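DNA polymerase (Bacillus phage phi29, PDB 2PYJ) replicates the viral DNA from a protein primer, displacing the non-template strand with high processivity, and proofreads its product with a 3'-5' exonuclease. Local coordinates at residues T17-C22 and V566-T571; I70-E75 and P404-N409; E293-Y298 and H339-N344. The protein carries 2 engineered substitutions. All coordinates share one frame; numbering follows the deposited sequence.

Contact 1 (T17-C22 and V566-T571); sequences TKVEDC and VLVDDT. With nucleotides of chain B.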
# COMPACT_ATOMS: atom_id res chain seq x y z
N THR G 17 -5.62 -7.07 26.95
CA THR G 17 -5.71 -5.73 26.36
C THR G 17 -5.34 -4.59 27.34
O THR G 17 -5.51 -3.42 27.00
CB THR G 17 -7.14 -5.48 25.84
OG1 THR G 17 -8.07 -5.74 26.89
CG2 THR G 17 -7.46 -6.39 24.68
N LYS G 18 -4.83 -4.95 28.53
CA LYS G 18 -4.50 -3.96 29.56
C LYS G 18 -3.03 -3.55 29.50
O LYS G 18 -2.14 -4.42 29.38
CB LYS G 18 -4.84 -4.51 30.96
CG LYS G 18 -6.33 -4.85 31.13
CD LYS G 18 -6.86 -4.54 32.52
CE LYS G 18 -6.69 -5.70 33.47
NZ LYS G 18 -7.38 -5.45 34.79
N VAL G 19 -2.76 -2.25 29.61
CA VAL G 19 -1.38 -1.74 29.52
C VAL G 19 -0.53 -2.30 30.67
O VAL G 19 0.63 -2.66 30.48
CB VAL G 19 -1.28 -0.16 29.49
CG1 VAL G 19 -2.39 0.45 28.63
CG2 VAL G 19 -1.29 0.44 30.87
N GLU G 20 -1.16 -2.39 31.85
CA GLU G 20 -0.51 -2.89 33.07
C GLU G 20 -0.41 -4.42 33.15
O GLU G 20 0.26 -4.95 34.03
CB GLU G 20 -1.25 -2.36 34.32
CG GLU G 20 -2.79 -2.49 34.27
CD GLU G 20 -3.46 -1.29 33.60
OE1 GLU G 20 -3.29 -0.15 34.12
OE2 GLU G 20 -4.14 -1.48 32.57
N ASP G 21 -1.08 -5.13 32.25
CA ASP G 21 -1.10 -6.60 32.27
C ASP G 21 -1.23 -7.18 30.87
O ASP G 21 -2.24 -7.80 30.52
CB ASP G 21 -2.24 -7.09 33.18
CG ASP G 21 -2.18 -8.58 33.44
OD1 ASP G 21 -3.20 -9.14 33.88
OD2 ASP G 21 -1.12 -9.20 33.22
N CYS G 22 -0.19 -6.98 30.07
CA CYS G 22 -0.20 -7.38 28.67
C CYS G 22 0.50 -8.72 28.47
O CYS G 22 1.72 -8.85 28.70
CB CYS G 22 0.47 -6.31 27.82
SG CYS G 22 0.53 -6.68 26.08
N VAL G 566 -0.68 -3.24 23.10
CA VAL G 566 -2.10 -3.06 23.36
C VAL G 566 -2.59 -1.86 22.55
O VAL G 566 -1.79 -1.02 22.12
CB VAL G 566 -2.44 -2.84 24.89
CG1 VAL G 566 -2.04 -4.07 25.72
CG2 VAL G 566 -1.78 -1.58 25.43
N LEU G 567 -3.90 -1.82 22.31
CA LEU G 567 -4.54 -0.66 21.69
C LEU G 567 -5.06 0.27 22.78
O LEU G 567 -5.71 -0.19 23.73
CB LEU G 567 -5.70 -1.11 20.79
CG LEU G 567 -5.38 -2.04 19.62
CD1 LEU G 567 -6.66 -2.42 18.88
CD2 LEU G 567 -4.38 -1.43 18.66
N VAL G 568 -4.73 1.55 22.66
CA VAL G 568 -5.27 2.61 23.51
C VAL G 568 -5.93 3.64 22.59
O VAL G 568 -5.59 3.70 21.40
CB VAL G 568 -4.19 3.32 24.36
CG1 VAL G 568 -3.40 2.29 25.25
CG2 VAL G 568 -3.24 4.11 23.45
N ASP G 569 -6.85 4.45 23.11
CA ASP G 569 -7.53 5.46 22.28
C ASP G 569 -6.79 6.79 22.23
O ASP G 569 -6.44 7.37 23.25
CB ASP G 569 -9.00 5.65 22.71
CG ASP G 569 -9.92 4.56 22.15
OD1 ASP G 569 -9.69 4.09 21.01
OD2 ASP G 569 -10.87 4.18 22.86
N ASP G 570 -6.57 7.23 21.00
CA ASP G 570 -5.88 8.47 20.66
C ASP G 570 -6.94 9.39 20.02
O ASP G 570 -8.04 8.94 19.76
CB ASP G 570 -4.79 8.11 19.62
CG ASP G 570 -3.78 9.22 19.38
OD1 ASP G 570 -3.73 10.19 20.15
OD2 ASP G 570 -3.02 9.10 18.39
N THR G 571 -6.60 10.65 19.77
CA THR G 571 -7.49 11.54 19.02
C THR G 571 -7.20 11.53 17.52
O THR G 571 -6.09 11.20 17.09
CB THR G 571 -7.40 13.02 19.52
OG1 THR G 571 -6.03 13.45 19.48
CG2 THR G 571 -7.97 13.17 20.93
P DA B 11 -4.75 15.07 16.36
OP1 DA B 11 -5.92 14.78 17.16
OP2 DA B 11 -4.38 16.49 16.11
O5' DA B 11 -3.44 14.36 17.01
C5' DA B 11 -3.43 12.98 17.37
C4' DA B 11 -2.17 12.65 18.15
O4' DA B 11 -1.12 12.40 17.18
C3' DA B 11 -1.65 13.75 19.10
O3' DA B 11 -1.15 13.20 20.31
C2' DA B 11 -0.53 14.39 18.30
C1' DA B 11 -0.00 13.17 17.55
N9 DA B 11 0.80 13.47 16.37
C8 DA B 11 0.60 14.45 15.43
N7 DA B 11 1.53 14.48 14.50
C5 DA B 11 2.39 13.44 14.84
C6 DA B 11 3.57 12.94 14.26
N6 DA B 11 4.13 13.44 13.13
N1 DA B 11 4.17 11.90 14.88
C2 DA B 11 3.63 11.39 15.99
N3 DA B 11 2.53 11.78 16.63
C4 DA B 11 1.95 12.81 16.00
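Val566 meets the loop 17-22 with both of its methyls. Val566 CG1 rests on the sulfur of Cys22, 3.7 Å from Cys22 SG, and lies equally close to Lys18 O. Val566 CG2 turns to Val19 CG1, 3.8 Å away. The same Val19 CG1 reaches on to CG1 of Val568, at 4.0 Å. Val19 crosses each of these valines at about a right angle. No hydrogen bond joins the two segments. Cys22 SG stands anti to its backbone N (chi1 180°), which carries the sulfur to Val566. The type I turn from Lys18 to Asp21 is closed by Asp21 N on Lys18 O. Asp21 O also bonds Thr16 OG1, and Asp21 OD1 forms a salt bridge with Arg23. Val566 and Val568 are held by backbone bonds to Val559 and Lys557. Farther along the strand, Thr571 OG1 donates to OP1 of DA11 of chain B, at 2.7 Å. Asp570 lies beside the sugar of that nucleotide. Strands 551-561 and 564-573 form a C-terminal beta hairpin. Strand 564-573 packs on the exonuclease region near its start, at Val566 and Val568, and bonds a DNA phosphate near its end, at Thr571, in keeping with the DNA-binding role of residues 563-575.

Contact 2 (I70-E75 and P404-N409); sequences IINWLE and PYLKEN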
# COMPACT_ATOMS: atom_id res chain seq x y z
N ILE G 70 6.34 -12.11 20.91
CA ILE G 70 7.45 -13.05 20.68
C ILE G 70 8.79 -12.42 21.04
O ILE G 70 9.60 -13.03 21.76
CB ILE G 70 7.47 -13.55 19.20
CG1 ILE G 70 6.27 -14.45 18.92
CG2 ILE G 70 8.77 -14.27 18.87
CD1 ILE G 70 5.94 -14.59 17.41
N ILE G 71 9.02 -11.20 20.57
CA ILE G 71 10.29 -10.52 20.86
C ILE G 71 10.42 -10.14 22.35
O ILE G 71 11.52 -10.21 22.91
CB ILE G 71 10.55 -9.32 19.94
CG1 ILE G 71 10.70 -9.80 18.48
CG2 ILE G 71 11.80 -8.57 20.36
CD1 ILE G 71 11.03 -8.66 17.50
N ASN G 72 9.31 -9.77 22.99
CA ASN G 72 9.30 -9.56 24.45
C ASN G 72 9.79 -10.81 25.19
O ASN G 72 10.62 -10.72 26.10
CB ASN G 72 7.91 -9.13 24.94
CG ASN G 72 7.77 -7.60 25.07
OD1 ASN G 72 8.10 -7.01 26.10
ND2 ASN G 72 7.25 -6.97 24.03
N TRP G 73 9.30 -11.99 24.78
CA TRP G 73 9.73 -13.27 25.36
C TRP G 73 11.23 -13.55 25.10
O TRP G 73 11.96 -13.93 26.02
CB TRP G 73 8.87 -14.42 24.81
CG TRP G 73 9.08 -15.75 25.50
CD1 TRP G 73 8.34 -16.26 26.54
CD2 TRP G 73 10.10 -16.73 25.21
NE1 TRP G 73 8.84 -17.50 26.91
CE2 TRP G 73 9.91 -17.81 26.11
CE3 TRP G 73 11.15 -16.79 24.27
CZ2 TRP G 73 10.74 -18.95 26.10
CZ3 TRP G 73 11.97 -17.93 24.26
CH2 TRP G 73 11.76 -18.99 25.17
N LEU G 74 11.66 -13.36 23.86
CA LEU G 74 13.06 -13.62 23.46
C LEU G 74 14.06 -12.80 24.27
O LEU G 74 15.05 -13.34 24.75
CB LEU G 74 13.25 -13.34 21.95
CG LEU G 74 12.61 -14.37 21.00
CD1 LEU G 74 12.63 -13.87 19.55
CD2 LEU G 74 13.30 -15.74 21.13
N GLU G 75 13.76 -11.50 24.43
CA GLU G 75 14.62 -10.58 25.18
C GLU G 75 14.69 -10.93 26.66
O GLU G 75 15.65 -10.58 27.33
CB GLU G 75 14.11 -9.14 25.02
CG GLU G 75 14.32 -8.51 23.64
CD GLU G 75 15.76 -8.15 23.32
OE1 GLU G 75 16.58 -7.90 24.25
OE2 GLU G 75 16.08 -8.10 22.12
N PRO G 404 14.90 -3.79 17.10
CA PRO G 404 14.20 -3.82 18.38
C PRO G 404 15.15 -3.99 19.54
O PRO G 404 16.27 -4.51 19.38
CB PRO G 404 13.28 -5.03 18.25
CG PRO G 404 13.94 -5.91 17.28
CD PRO G 404 14.73 -5.05 16.35
N TYR G 405 14.72 -3.52 20.70
CA TYR G 405 15.46 -3.70 21.93
C TYR G 405 14.49 -3.60 23.10
O TYR G 405 13.41 -3.01 22.97
CB TYR G 405 16.61 -2.68 22.05
CG TYR G 405 16.17 -1.26 22.40
CD1 TYR G 405 16.16 -0.82 23.73
CD2 TYR G 405 15.79 -0.37 21.41
CE1 TYR G 405 15.77 0.47 24.05
CE2 TYR G 405 15.40 0.94 21.72
CZ TYR G 405 15.39 1.35 23.04
OH TYR G 405 15.00 2.63 23.36
N LEU G 406 14.88 -4.18 24.22
CA LEU G 406 14.05 -4.17 25.42
C LEU G 406 14.52 -3.02 26.28
O LEU G 406 15.64 -3.04 26.76
CB LEU G 406 14.24 -5.48 26.20
CG LEU G 406 13.06 -6.17 26.91
CD1 LEU G 406 13.48 -6.59 28.34
CD2 LEU G 406 11.80 -5.34 26.96
N LYS G 407 13.68 -2.02 26.48
CA LYS G 407 14.11 -0.92 27.34
C LYS G 407 13.87 -1.18 28.83
O LYS G 407 13.29 -2.20 29.22
CB LYS G 407 13.55 0.42 26.87
CG LYS G 407 12.11 0.49 26.76
CD LYS G 407 11.74 0.97 25.37
CE LYS G 407 10.53 1.82 25.41
NZ LYS G 407 10.90 3.18 25.82
N GLU G 408 14.34 -0.24 29.65
CA GLU G 408 14.37 -0.37 31.11
C GLU G 408 13.01 -0.66 31.71
O GLU G 408 12.90 -1.45 32.65
CB GLU G 408 14.95 0.89 31.76
CG GLU G 408 16.41 1.13 31.45
CD GLU G 408 17.06 2.08 32.44
OE1 GLU G 408 17.47 3.18 32.03
OE2 GLU G 408 17.17 1.72 33.64
N ASN G 409 11.97 -0.03 31.17
CA ASN G 409 10.60 -0.23 31.66
C ASN G 409 9.98 -1.57 31.22
O ASN G 409 8.83 -1.85 31.55
CB ASN G 409 9.68 0.95 31.26
CG ASN G 409 9.47 1.07 29.75
OD1 ASN G 409 9.86 0.20 28.99
ND2 ASN G 409 8.85 2.17 29.32
O HOH W 1 17.29 -5.47 24.42
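Glu75 lays its CB over the side chain of Leu406, 3.7 Å from CG. The two chains slide past each other in opposite directions. The glutamate chain is bent at chi2 (-73°), which folds the carboxylate back beside the leucine: OE1 lies 3.9 Å from Leu406 CB. A water bridges this carboxylate to the strand. It donates to Glu75 OE1 and accepts from Leu406 N, 2.7 Å from the water. This water is the polar link between the segments, since no direct hydrogen bond crosses. The other oxygen, OE2, bonds the hydroxyl of Tyr90, so each carboxylate oxygen has a partner.

One turn back along the helix, Ile71 sends CD1 to the ring of Pro404, 4.0 Å from CG. The two side chains meet at about a right angle. Asn72 crosses Leu406 at about a right angle, its OD1 4.1 Å from CD2. This is a van der Waals touch. The amide is engaged by other partners: ND2 bonds Ala68 O, while OD1 accepts from Arg76 and Gly563 N. Those bonds set the rotation of a buried polar group beside an apolar one.

The axes of the short segments 70-75 and 404-406 come within 8.7 Å, at 54°. The contact docks TPR2, an insertion found in protein-primed family B polymerases, on the exonuclease region. Ile71 and Pro404 both lie on Tyr90 and Thr92 of strand 89-94. Strand 412-416, which pairs with 402-406, adds Leu412 beside Ile71 and Asn72, and Phe414 beside Pro404. Ile71 also touches Trp100 and Ile103 of strand 100-110. Helix 44-54 packs on Ile70 and Trp73 of the same helix.

Contact 3 (E293-Y298 and H339-N344); sequences ELKEGY and HYDLYN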
# COMPACT_ATOMS: atom_id res chain seq x y z
N GLU G 293 3.91 30.83 -14.09
CA GLU G 293 2.59 31.36 -13.76
C GLU G 293 1.54 30.51 -14.45
O GLU G 293 1.66 30.23 -15.64
CB GLU G 293 2.45 32.81 -14.25
CG GLU G 293 3.27 33.83 -13.47
CD GLU G 293 2.82 34.00 -12.03
OE1 GLU G 293 1.63 33.77 -11.73
OE2 GLU G 293 3.67 34.39 -11.20
N LEU G 294 0.52 30.10 -13.69
CA LEU G 294 -0.60 29.31 -14.23
C LEU G 294 -1.36 30.08 -15.31
O LEU G 294 -1.66 31.26 -15.13
CB LEU G 294 -1.59 28.96 -13.11
CG LEU G 294 -2.71 27.98 -13.43
CD1 LEU G 294 -2.17 26.60 -13.79
CD2 LEU G 294 -3.66 27.88 -12.24
N LYS G 295 -1.66 29.41 -16.43
CA LYS G 295 -2.47 30.02 -17.49
C LYS G 295 -3.92 30.07 -17.04
O LYS G 295 -4.41 29.13 -16.41
CB LYS G 295 -2.37 29.22 -18.80
CG LYS G 295 -0.99 29.24 -19.41
CD LYS G 295 -0.91 28.41 -20.69
CE LYS G 295 0.42 28.60 -21.39
NZ LYS G 295 0.64 27.64 -22.47
N GLU G 296 -4.61 31.16 -17.38
CA GLU G 296 -6.03 31.32 -17.04
C GLU G 296 -6.82 30.14 -17.62
O GLU G 296 -6.61 29.74 -18.78
CB GLU G 296 -6.56 32.68 -17.55
CG GLU G 296 -8.08 32.74 -17.88
CD GLU G 296 -8.98 33.01 -16.66
OE1 GLU G 296 -10.22 33.11 -16.85
OE2 GLU G 296 -8.46 33.12 -15.53
N GLY G 297 -7.69 29.56 -16.80
CA GLY G 297 -8.57 28.48 -17.24
C GLY G 297 -7.94 27.09 -17.21
O GLY G 297 -8.57 26.12 -17.64
N TYR G 298 -6.71 26.99 -16.71
CA TYR G 298 -6.04 25.70 -16.61
C TYR G 298 -5.95 25.24 -15.17
O TYR G 298 -5.85 26.06 -14.25
CB TYR G 298 -4.63 25.74 -17.23
CG TYR G 298 -4.67 25.63 -18.74
CD1 TYR G 298 -4.52 24.39 -19.36
CD2 TYR G 298 -4.87 26.75 -19.54
CE1 TYR G 298 -4.56 24.27 -20.74
CE2 TYR G 298 -4.91 26.64 -20.95
CZ TYR G 298 -4.75 25.39 -21.53
OH TYR G 298 -4.79 25.25 -22.90
N HIS G 339 -0.14 23.95 -19.29
CA HIS G 339 -0.90 24.59 -18.21
C HIS G 339 -0.30 25.91 -17.68
O HIS G 339 -1.02 26.74 -17.12
CB HIS G 339 -1.10 23.60 -17.05
CG HIS G 339 -2.13 22.55 -17.33
ND1 HIS G 339 -3.28 22.42 -16.59
CD2 HIS G 339 -2.18 21.59 -18.29
CE1 HIS G 339 -4.00 21.41 -17.07
NE2 HIS G 339 -3.36 20.90 -18.11
N TYR G 340 1.01 26.10 -17.88
CA TYR G 340 1.72 27.26 -17.34
C TYR G 340 2.47 28.06 -18.39
O TYR G 340 2.96 27.52 -19.38
CB TYR G 340 2.76 26.82 -16.31
CG TYR G 340 2.20 26.22 -15.03
CD1 TYR G 340 1.85 24.87 -14.97
CD2 TYR G 340 2.08 26.99 -13.88
CE1 TYR G 340 1.36 24.32 -13.79
CE2 TYR G 340 1.59 26.45 -12.70
CZ TYR G 340 1.24 25.11 -12.66
OH TYR G 340 0.76 24.57 -11.49
N ASP G 341 2.55 29.36 -18.14
CA ASP G 341 3.55 30.20 -18.78
C ASP G 341 4.87 30.02 -18.00
O ASP G 341 4.92 30.22 -16.79
CB ASP G 341 3.12 31.67 -18.76
CG ASP G 341 1.93 31.95 -19.68
OD1 ASP G 341 1.99 31.59 -20.87
OD2 ASP G 341 0.95 32.54 -19.20
N LEU G 342 5.91 29.59 -18.70
CA LEU G 342 7.23 29.39 -18.10
C LEU G 342 8.15 30.58 -18.42
O LEU G 342 8.15 31.10 -19.55
CB LEU G 342 7.87 28.08 -18.60
CG LEU G 342 7.37 26.76 -18.01
CD1 LEU G 342 6.02 26.37 -18.57
CD2 LEU G 342 8.38 25.64 -18.26
N TYR G 343 8.91 31.01 -17.41
CA TYR G 343 9.82 32.14 -17.56
C TYR G 343 11.22 31.75 -17.15
O TYR G 343 11.40 30.91 -16.26
CB TYR G 343 9.38 33.33 -16.68
CG TYR G 343 7.96 33.79 -16.92
CD1 TYR G 343 6.90 33.29 -16.15
CD2 TYR G 343 7.68 34.74 -17.92
CE1 TYR G 343 5.58 33.72 -16.38
CE2 TYR G 343 6.36 35.17 -18.15
CZ TYR G 343 5.32 34.66 -17.38
OH TYR G 343 4.03 35.09 -17.60
N ASN G 344 12.21 32.36 -17.79
CA ASN G 344 13.62 32.20 -17.40
C ASN G 344 14.00 30.74 -17.21
O ASN G 344 14.56 30.37 -16.16
CB ASN G 344 13.91 32.97 -16.10
CG ASN G 344 13.59 34.46 -16.20
OD1 ASN G 344 13.29 35.09 -15.19
ND2 ASN G 344 13.69 35.02 -17.40
O HOH W 2 0.07 33.09 -16.91
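An antiparallel strand pair joins the end of strand 283-294 to the start of strand 340-356, just after helix 330-339. Glu293 and Asp341 form the hydrogen-bonded pair: Glu293 N bonds Asp341 O at 2.9 Å, and Asp341 N bonds Glu293 O at 2.8 Å. Lys295 N continues the pairing to His339 O. From Lys295 a type II turn leads to Tyr298. The tyrosine edge points at the face of His339, with CD1 over the imidazole centre and the planes 69° apart. His339 ND1 bonds Ile299 O, which anchors the imidazole. Leu294 CG points opposite its own N (chi1 -171°), and Leu294 CD1 comes over one face of the Tyr340 ring, 4.0 Å from the centroid. The hydroxyl of Tyr340 is tied to Leu316 O. Lys295 stretches across Asp341, its CE 3.4 Å from OD1. Its NZ bonds Lys337 O and is too far from the aspartate for a salt bridge. A water donates to both Leu294 O and Asp341 OD2. Tyr298 and His339 also touch helix 427-447. The whole is an antiparallel strand pairing, continued by a type II turn, in an antiparallel sheet of the polymerization region.

In the fold
All three contacts are partly buried and lie well out from the chain's centre. Contact 1 is the most exposed, with three of six touching residues exposed; contact 2 has none. Contacts 1 and 2 are neighbours, with centres about 17 Å apart, and each joins the exonuclease region to another part of the chain. Asn72 of contact 2 even bonds Gly563, just before the strand of contact 1. Contact 3 lies about 56 Å from contact 2, centre to centre, on the opposite side of the chain's centre. The two joints between regions rest on side-chain packing without direct hydrogen bonds, although water bridges contact 2. Contact 3 is a sheet pairing held by backbone bonds, with aromatic packing added.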